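Long-range contacts in surface protein SPB1 (Streptococcus agalactiae, PDB 4UZG), which forms the backbone of the pilus 2b fibre of group B streptococcus, its subunits probably being joined covalently end to end by sortase: residues Val39-Met44 with Asn90-Ile95; Gly169-Lys174 with Gln254-Gly259. All blocks are in the same frame, centred on the assembly; numbering follows the deposited sequence.

Contact 1 of 2, residues Val39-Met44 with Asn90-Ile95; sequences VIKDTM and NFTITI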
ATOM      1  N   VAL A  39      15.193  20.566  -3.485  1.00  6.91           N
ATOM      2  CA  VAL A  39      15.486  19.397  -2.654  1.00  6.99           C
ATOM      3  C   VAL A  39      14.185  18.683  -2.317  1.00  6.76           C
ATOM      4  O   VAL A  39      13.266  19.283  -1.737  1.00  7.44           O
ATOM      5  CB  VAL A  39      16.185  19.815  -1.358  1.00  7.96           C
ATOM      6  CG1 VAL A  39      16.536  18.577  -0.546  1.00  9.54           C
ATOM      7  CG2 VAL A  39      17.433  20.663  -1.638  1.00  9.14           C
ATOM      8  N   ILE A  40      14.108  17.402  -2.679  1.00  6.86           N
ATOM      9  CA  ILE A  40      12.957  16.552  -2.410  1.00  7.16           C
ATOM     10  C   ILE A  40      13.381  15.556  -1.337  1.00  7.22           C
ATOM     11  O   ILE A  40      14.283  14.751  -1.550  1.00  9.12           O
ATOM     12  CB  ILE A  40      12.537  15.792  -3.684  1.00  7.72           C
ATOM     13  CG1 ILE A  40      12.167  16.778  -4.796  1.00 10.30           C
ATOM     14  CG2 ILE A  40      11.382  14.836  -3.374  1.00  9.11           C
ATOM     15  CD1 ILE A  40      13.259  16.982  -5.839  1.00 14.54           C
ATOM     16  N   LYS A  41      12.725  15.619  -0.183  1.00  6.90           N
ATOM     17  CA  LYS A  41      13.033  14.728   0.934  1.00  7.19           C
ATOM     18  C   LYS A  41      11.821  13.883   1.231  1.00  7.39           C
ATOM     19  O   LYS A  41      10.732  14.411   1.409  1.00 10.10           O
ATOM     20  CB  LYS A  41      13.386  15.521   2.185  1.00  8.39           C
ATOM     21  CG  LYS A  41      14.752  16.113   2.159  1.00 13.62           C
ATOM     22  CD  LYS A  41      15.104  16.830   3.452  1.00 17.69           C
ATOM     23  CE  LYS A  41      16.501  17.442   3.376  1.00 21.11           C
ATOM     24  NZ  LYS A  41      16.880  18.072   4.675  1.00 24.44           N
ATOM     25  N   ASP A  42      11.990  12.567   1.301  1.00  6.95           N
ATOM     26  CA  ASP A  42      10.851  11.655   1.503  1.00  7.12           C
ATOM     27  C   ASP A  42      11.150  10.775   2.694  1.00  7.12           C
ATOM     28  O   ASP A  42      12.146  10.033   2.705  1.00  8.75           O
ATOM     29  CB  ASP A  42      10.674  10.824   0.241  1.00  7.84           C
ATOM     30  CG  ASP A  42       9.401  10.024   0.225  1.00  8.47           C
ATOM     31  OD1 ASP A  42       8.963   9.509   1.259  1.00 12.52           O
ATOM     32  OD2 ASP A  42       8.835   9.843  -0.891  1.00 10.90           O
ATOM     33  N   THR A  43      10.308  10.896   3.721  1.00  6.93           N
ATOM     34  CA  THR A  43      10.405  10.048   4.898  1.00  8.00           C
ATOM     35  C   THR A  43       9.305   8.982   4.766  1.00  6.65           C
ATOM     36  O   THR A  43       8.118   9.289   4.832  1.00  7.25           O
ATOM     37  CB  THR A  43      10.213  10.844   6.187  1.00  9.63           C
ATOM     38  OG1 THR A  43      11.155  11.915   6.229  1.00 11.61           O
ATOM     39  CG2 THR A  43      10.392   9.946   7.419  1.00 11.60           C
ATOM     40  N   MET A  44       9.741   7.751   4.544  1.00  6.74           N
ATOM     41  CA  MET A  44       8.852   6.613   4.353  1.00  6.76           C
ATOM     42  C   MET A  44       8.426   6.055   5.699  1.00  7.43           C
ATOM     43  O   MET A  44       9.058   6.319   6.723  1.00  8.13           O
ATOM     44  CB  MET A  44       9.602   5.562   3.549  1.00  6.60           C
ATOM     45  CG  MET A  44       9.710   5.889   2.073  1.00  7.14           C
ATOM     46  SD  MET A  44       8.126   5.675   1.210  1.00  7.30           S
ATOM     47  CE  MET A  44       8.128   3.910   0.946  1.00  8.12           C
ATOM     48  N   ASN A  90      14.627   5.828   3.582  1.00  6.91           N
ATOM     49  CA  ASN A  90      14.244   7.161   3.141  1.00  7.05           C
ATOM     50  C   ASN A  90      15.133   7.606   1.981  1.00  7.05           C
ATOM     51  O   ASN A  90      16.160   6.971   1.689  1.00  8.04           O
ATOM     52  CB  ASN A  90      14.374   8.147   4.296  1.00  7.66           C
ATOM     53  CG  ASN A  90      13.572   7.741   5.504  1.00  8.25           C
ATOM     54  OD1 ASN A  90      12.450   7.270   5.379  1.00  8.65           O
ATOM     55  ND2 ASN A  90      14.140   7.929   6.692  1.00 10.94           N
ATOM     56  N   PHE A  91      14.799   8.736   1.350  1.00  7.00           N
ATOM     57  CA  PHE A  91      15.672   9.288   0.331  1.00  6.48           C
ATOM     58  C   PHE A  91      15.567  10.804   0.270  1.00  6.63           C
ATOM     59  O   PHE A  91      14.551  11.392   0.652  1.00  7.44           O
ATOM     60  CB  PHE A  91      15.418   8.671  -1.047  1.00  7.24           C
ATOM     61  CG  PHE A  91      14.082   9.018  -1.672  1.00  7.04           C
ATOM     62  CD1 PHE A  91      13.923  10.169  -2.406  1.00  7.64           C
ATOM     63  CD2 PHE A  91      12.986   8.169  -1.517  1.00  7.32           C
ATOM     64  CE1 PHE A  91      12.718  10.479  -2.993  1.00  7.97           C
ATOM     65  CE2 PHE A  91      11.764   8.463  -2.109  1.00  7.43           C
ATOM     66  CZ  PHE A  91      11.618   9.625  -2.849  1.00  7.54           C
ATOM     67  N   THR A  92      16.631  11.404  -0.260  1.00  6.35           N
ATOM     68  CA  THR A  92      16.685  12.805  -0.601  1.00  6.91           C
ATOM     69  C   THR A  92      17.251  12.932  -2.003  1.00  7.14           C
ATOM     70  O   THR A  92      18.320  12.401  -2.291  1.00  8.25           O
ATOM     71  CB  THR A  92      17.604  13.580   0.376  1.00  8.66           C
ATOM     72  OG1 THR A  92      17.120  13.415   1.703  1.00 10.54           O
ATOM     73  CG2 THR A  92      17.659  15.053   0.016  1.00 10.31           C
ATOM     74  N   ILE A  93      16.530  13.658  -2.853  1.00  7.01           N
ATOM     75  CA  ILE A  93      16.952  13.960  -4.208  1.00  6.79           C
ATOM     76  C   ILE A  93      17.181  15.462  -4.314  1.00  7.52           C
ATOM     77  O   ILE A  93      16.310  16.245  -3.955  1.00  8.06           O
ATOM     78  CB  ILE A  93      15.897  13.478  -5.228  1.00  7.40           C
ATOM     79  CG1 ILE A  93      15.993  11.958  -5.363  1.00  8.07           C
ATOM     80  CG2 ILE A  93      16.084  14.155  -6.600  1.00  8.94           C
ATOM     81  CD1 ILE A  93      14.862  11.316  -6.112  1.00 10.23           C
ATOM     82  N   THR A  94      18.354  15.860  -4.799  1.00  7.17           N
ATOM     83  CA  THR A  94      18.683  17.272  -4.968  1.00  7.72           C
ATOM     84  C   THR A  94      18.869  17.514  -6.454  1.00  7.90           C
ATOM     85  O   THR A  94      19.698  16.881  -7.088  1.00  9.82           O
ATOM     86  CB  THR A  94      19.950  17.630  -4.197  1.00  9.43           C
ATOM     87  OG1 THR A  94      19.753  17.314  -2.820  1.00 10.90           O
ATOM     88  CG2 THR A  94      20.278  19.098  -4.324  1.00 11.14           C
ATOM     89  N   ILE A  95      18.080  18.440  -6.998  1.00  7.13           N
ATOM     90  CA  ILE A  95      18.116  18.745  -8.422  1.00  7.12           C
ATOM     91  C   ILE A  95      18.803  20.117  -8.589  1.00  7.61           C
ATOM     92  O   ILE A  95      18.247  21.145  -8.221  1.00  7.50           O
ATOM     93  CB  ILE A  95      16.706  18.806  -9.025  1.00  7.41           C
ATOM     94  CG1 ILE A  95      15.969  17.476  -8.807  1.00  8.22           C
ATOM     95  CG2 ILE A  95      16.789  19.166 -10.508  1.00  8.38           C
ATOM     96  CD1 ILE A  95      14.519  17.482  -9.264  1.00  9.17           C
TER
HETATM   97  O   HOH W   1      11.619   4.966   6.750  1.00 10.71           O

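Contact 2 of 2, residues Gly169-Lys174 with Gln254-Gly259; sequences GQITIK and QKVILG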
ATOM      1  N   GLY A 169      -6.829  -4.291   3.562  1.00  6.14           N
ATOM      2  CA  GLY A 169      -8.016  -4.757   4.242  1.00  6.02           C
ATOM      3  C   GLY A 169      -7.798  -6.018   5.059  1.00  5.78           C
ATOM      4  O   GLY A 169      -6.755  -6.673   4.982  1.00  6.04           O
ATOM      5  N   GLN A 170      -8.811  -6.328   5.848  1.00  6.01           N
ATOM      6  CA  GLN A 170      -8.783  -7.473   6.743  1.00  6.49           C
ATOM      7  C   GLN A 170     -10.134  -8.178   6.753  1.00  6.09           C
ATOM      8  O   GLN A 170     -11.176  -7.505   6.789  1.00  7.19           O
ATOM      9  CB  GLN A 170      -8.456  -7.005   8.147  1.00  7.12           C
ATOM     10  CG  GLN A 170      -8.467  -8.084   9.224  1.00  7.27           C
ATOM     11  CD  GLN A 170      -8.123  -7.487  10.538  1.00  8.14           C
ATOM     12  OE1 GLN A 170      -9.010  -6.994  11.262  1.00 11.17           O
ATOM     13  NE2 GLN A 170      -6.855  -7.473  10.853  1.00  7.00           N
ATOM     14  N   ILE A 171     -10.089  -9.508   6.726  1.00  5.92           N
ATOM     15  CA  ILE A 171     -11.281 -10.333   6.849  1.00  6.65           C
ATOM     16  C   ILE A 171     -11.176 -11.108   8.164  1.00  6.55           C
ATOM     17  O   ILE A 171     -10.228 -11.872   8.373  1.00  7.56           O
ATOM     18  CB  ILE A 171     -11.408 -11.321   5.679  1.00  6.97           C
ATOM     19  CG1 ILE A 171     -11.466 -10.582   4.332  1.00  7.40           C
ATOM     20  CG2 ILE A 171     -12.633 -12.216   5.866  1.00  7.79           C
ATOM     21  CD1 ILE A 171     -11.426 -11.497   3.109  1.00  8.57           C
ATOM     22  N   THR A 172     -12.153 -10.917   9.041  1.00  6.78           N
ATOM     23  CA  THR A 172     -12.272 -11.664  10.285  1.00  7.43           C
ATOM     24  C   THR A 172     -13.455 -12.620  10.131  1.00  7.37           C
ATOM     25  O   THR A 172     -14.605 -12.181  10.033  1.00  8.92           O
ATOM     26  CB  THR A 172     -12.481 -10.733  11.475  1.00  8.81           C
ATOM     27  OG1 THR A 172     -11.371  -9.829  11.559  1.00  9.19           O
ATOM     28  CG2 THR A 172     -12.595 -11.511  12.784  1.00 10.80           C
ATOM     29  N   ILE A 173     -13.161 -13.915  10.045  1.00  7.24           N
ATOM     30  CA  ILE A 173     -14.164 -14.949   9.849  1.00  8.02           C
ATOM     31  C   ILE A 173     -14.604 -15.479  11.197  1.00  8.06           C
ATOM     32  O   ILE A 173     -13.765 -15.853  12.008  1.00  8.65           O
ATOM     33  CB  ILE A 173     -13.581 -16.121   9.033  1.00  8.81           C
ATOM     34  CG1 ILE A 173     -12.992 -15.668   7.699  1.00 10.37           C
ATOM     35  CG2 ILE A 173     -14.647 -17.193   8.804  1.00 10.91           C
ATOM     36  CD1 ILE A 173     -12.031 -16.706   7.062  1.00 14.94           C
ATOM     37  N   LYS A 174     -15.912 -15.525  11.432  1.00  8.52           N
ATOM     38  CA  LYS A 174     -16.459 -16.172  12.617  1.00 10.10           C
ATOM     39  C   LYS A 174     -17.266 -17.373  12.195  1.00  9.70           C
ATOM     40  O   LYS A 174     -18.197 -17.271  11.415  1.00 10.57           O
ATOM     41  CB  LYS A 174     -17.347 -15.257  13.443  1.00 12.79           C
ATOM     42  CG  LYS A 174     -17.844 -15.963  14.729  1.00 16.50           C
ATOM     43  CD  LYS A 174     -18.548 -15.036  15.714  1.00 20.72           C
ATOM     44  CE  LYS A 174     -19.846 -14.488  15.148  1.00 24.25           C
ATOM     45  NZ  LYS A 174     -20.461 -13.428  16.010  1.00 26.21           N
ATOM     46  N   GLN A 254     -18.567 -19.180   0.565  1.00  9.34           N
ATOM     47  CA  GLN A 254     -19.273 -17.977   0.982  1.00  9.10           C
ATOM     48  C   GLN A 254     -18.552 -16.743   0.462  1.00  7.08           C
ATOM     49  O   GLN A 254     -17.383 -16.522   0.761  1.00  7.18           O
ATOM     50  CB  GLN A 254     -19.396 -17.914   2.492  1.00  9.48           C
ATOM     51  CG  GLN A 254     -20.184 -16.721   2.958  1.00 10.52           C
ATOM     52  CD  GLN A 254     -20.587 -16.825   4.417  1.00 11.17           C
ATOM     53  OE1 GLN A 254     -20.944 -17.896   4.883  1.00 12.88           O
ATOM     54  NE2 GLN A 254     -20.495 -15.720   5.144  1.00 11.10           N
ATOM     55  N   LYS A 255     -19.267 -15.916  -0.295  1.00  7.48           N
ATOM     56  CA  LYS A 255     -18.715 -14.678  -0.825  1.00  7.21           C
ATOM     57  C   LYS A 255     -18.512 -13.639   0.275  1.00  7.46           C
ATOM     58  O   LYS A 255     -19.388 -13.457   1.127  1.00  8.91           O
ATOM     59  CB  LYS A 255     -19.676 -14.129  -1.873  1.00  8.29           C
ATOM     60  CG  LYS A 255     -19.135 -12.894  -2.584  1.00 10.55           C
ATOM     61  CD  LYS A 255     -19.990 -12.489  -3.781  1.00 15.04           C
ATOM     62  CE  LYS A 255     -21.340 -12.015  -3.404  1.00 19.81           C
ATOM     63  NZ  LYS A 255     -22.072 -11.674  -4.671  1.00 21.89           N
ATOM     64  N   VAL A 256     -17.380 -12.947   0.231  1.00  6.93           N
ATOM     65  CA  VAL A 256     -17.065 -11.862   1.155  1.00  7.75           C
ATOM     66  C   VAL A 256     -16.448 -10.723   0.342  1.00  7.91           C
ATOM     67  O   VAL A 256     -15.422 -10.904  -0.311  1.00  8.58           O
ATOM     68  CB  VAL A 256     -16.050 -12.302   2.211  1.00  9.56           C
ATOM     69  CG1 VAL A 256     -15.738 -11.135   3.149  1.00 10.96           C
ATOM     70  CG2 VAL A 256     -16.492 -13.506   2.959  1.00 12.88           C
ATOM     71  N   ILE A 257     -17.067  -9.549   0.401  1.00  8.59           N
ATOM     72  CA  ILE A 257     -16.556  -8.372  -0.274  1.00  9.76           C
ATOM     73  C   ILE A 257     -15.765  -7.511   0.705  1.00  8.77           C
ATOM     74  O   ILE A 257     -16.202  -7.215   1.816  1.00  9.99           O
ATOM     75  CB  ILE A 257     -17.691  -7.576  -0.922  1.00 11.63           C
ATOM     76  CG1 ILE A 257     -18.301  -8.418  -2.053  1.00 14.22           C
ATOM     77  CG2 ILE A 257     -17.176  -6.239  -1.451  1.00 11.97           C
ATOM     78  CD1 ILE A 257     -19.539  -7.846  -2.642  1.00 17.20           C
ATOM     79  N   LEU A 258     -14.600  -7.092   0.238  1.00  8.00           N
ATOM     80  CA  LEU A 258     -13.741  -6.212   0.957  1.00  9.73           C
ATOM     81  C   LEU A 258     -13.677  -4.919   0.123  1.00 10.08           C
ATOM     82  O   LEU A 258     -13.430  -4.944  -1.086  1.00  9.32           O
ATOM     83  CB  LEU A 258     -12.420  -6.959   1.037  1.00 13.78           C
ATOM     84  CG  LEU A 258     -11.366  -6.430   1.964  1.00 12.50           C
ATOM     85  CD1 LEU A 258     -11.822  -6.198   3.419  1.00  7.87           C
ATOM     86  CD2 LEU A 258     -10.176  -7.366   1.942  1.00 10.23           C
ATOM     87  N   GLY A 259     -13.920  -3.786   0.770  1.00 12.06           N
ATOM     88  CA  GLY A 259     -13.987  -2.512   0.071  1.00 13.85           C
ATOM     89  C   GLY A 259     -15.401  -2.158  -0.360  1.00 13.47           C
ATOM     90  O   GLY A 259     -16.368  -2.547   0.290  1.00 12.76           O
TER

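Contact 1 of 2, residues Val39-Met44 with Asn90-Ile95
Ile40 and Asp42 pair with Ile93 and Phe91 as hydrogen-bonded pairs of an antiparallel ladder between neighbouring strands in the large mixed sheet of the N-terminal half of the subunit. Each pair is joined by two backbone bonds, from Ile40 N to Ile93 O (2.8 Å) down to the longer Phe91 N to Asp42 O (3.2 Å). On the face carrying Ile40, Asp42, Phe91 and Ile93, Asp42 CB lies over one face of the Phe91 ring, 3.6 Å from its centroid, a CH-pi contact offset toward the rim near CZ. Phe91 CG sits between its own backbone N and carbonyl carbon (chi1 68°), which folds the ring back beneath Asp42. Farther along, Ile40 CD1 packs on Ile95 CD1 at 3.7 Å. The other face carries Val39 CG1 against Thr92 CG2, with the Lys41 chain running alongside Thr92 before leading off. Where the ladder ends, the Asn90 side chain takes over: OD1 accepts Met44 N at 2.9 Å, the donor tilted 31° from the amide carbonyl plane. Ile21 of strand 16-26 touches both Ile40 and Asp42. Tyr127 meets the Phe91 ring edge-to-face, and its OH makes a weak hydrogen bond with Asp42 OD2.

Contact 2 of 2, residues Gly169-Lys174 with Gln254-Gly259
Gly169-Lys174 and Gln254-Gly259 run roughly antiparallel, their strand axes at 148° and 8.3 Å apart at closest approach, and they approach most nearly at the Gly169-Leu258 end. The two belong to different sheets of a prealbumin-like domain, so they meet face to face as layers of a beta sandwich, through side chains instead of a backbone ladder. Leu258 has the largest share of the contact. Its CG stands anti to the backbone N (chi1 -168°), and the two methyls divide over the opposing strand: CD1 comes to 3.7 Å from Gln170 O, while CD2 rests 4.1 Å from Gly169 CA. Gly169 presents bare backbone here, and a leucine methyl can lie directly against its main chain. Next along the strand, Ile171 points toward the other layer and bridges two residues, Leu258 and Val256. Its CG1 reaches Leu258 CD2 at 4.2 Å. All the touching groups except Gln170 are buried, and the fit across the layers is one of ordinary van der Waals spacing. The CB of Gln170 is directed away from segment 254-259, and NE2 is hydrogen-bonded to Thr229 OG1. Within its own sheet the segment 169-174 is held by backbone bonds such as Ile171 with Ile228, on strand 225-231, and Gln170 with Val273, on strand 273-279. On the facing sheet Val256 also leans on Leu238 of strand 234-240, while its methyl CG1 lies 4.3 Å from Ile171 CG2.

How the contacts relate
From the N terminus, the chain enters the first half of the molecule and lays down strand 37-43. After 45 intervening residues, 20 of them in strands, the chain returns as strand 90-96 and closes contact 1. Strands 121-131, 146-153 and 162-165 then add to the same sheet before the chain passes into the prealbumin-like domain. There strand 169-177 opens contact 2, which closes at strand 254-258, with 79 residues between the two segments. The two loops are in series, neither nesting nor crossing. Contact 1 joins neighbours within one sheet; contact 2 joins two sheets. Their centres lie 37 Å apart, on opposite sides of the chain's centre, with nearest atoms about 17 Å apart.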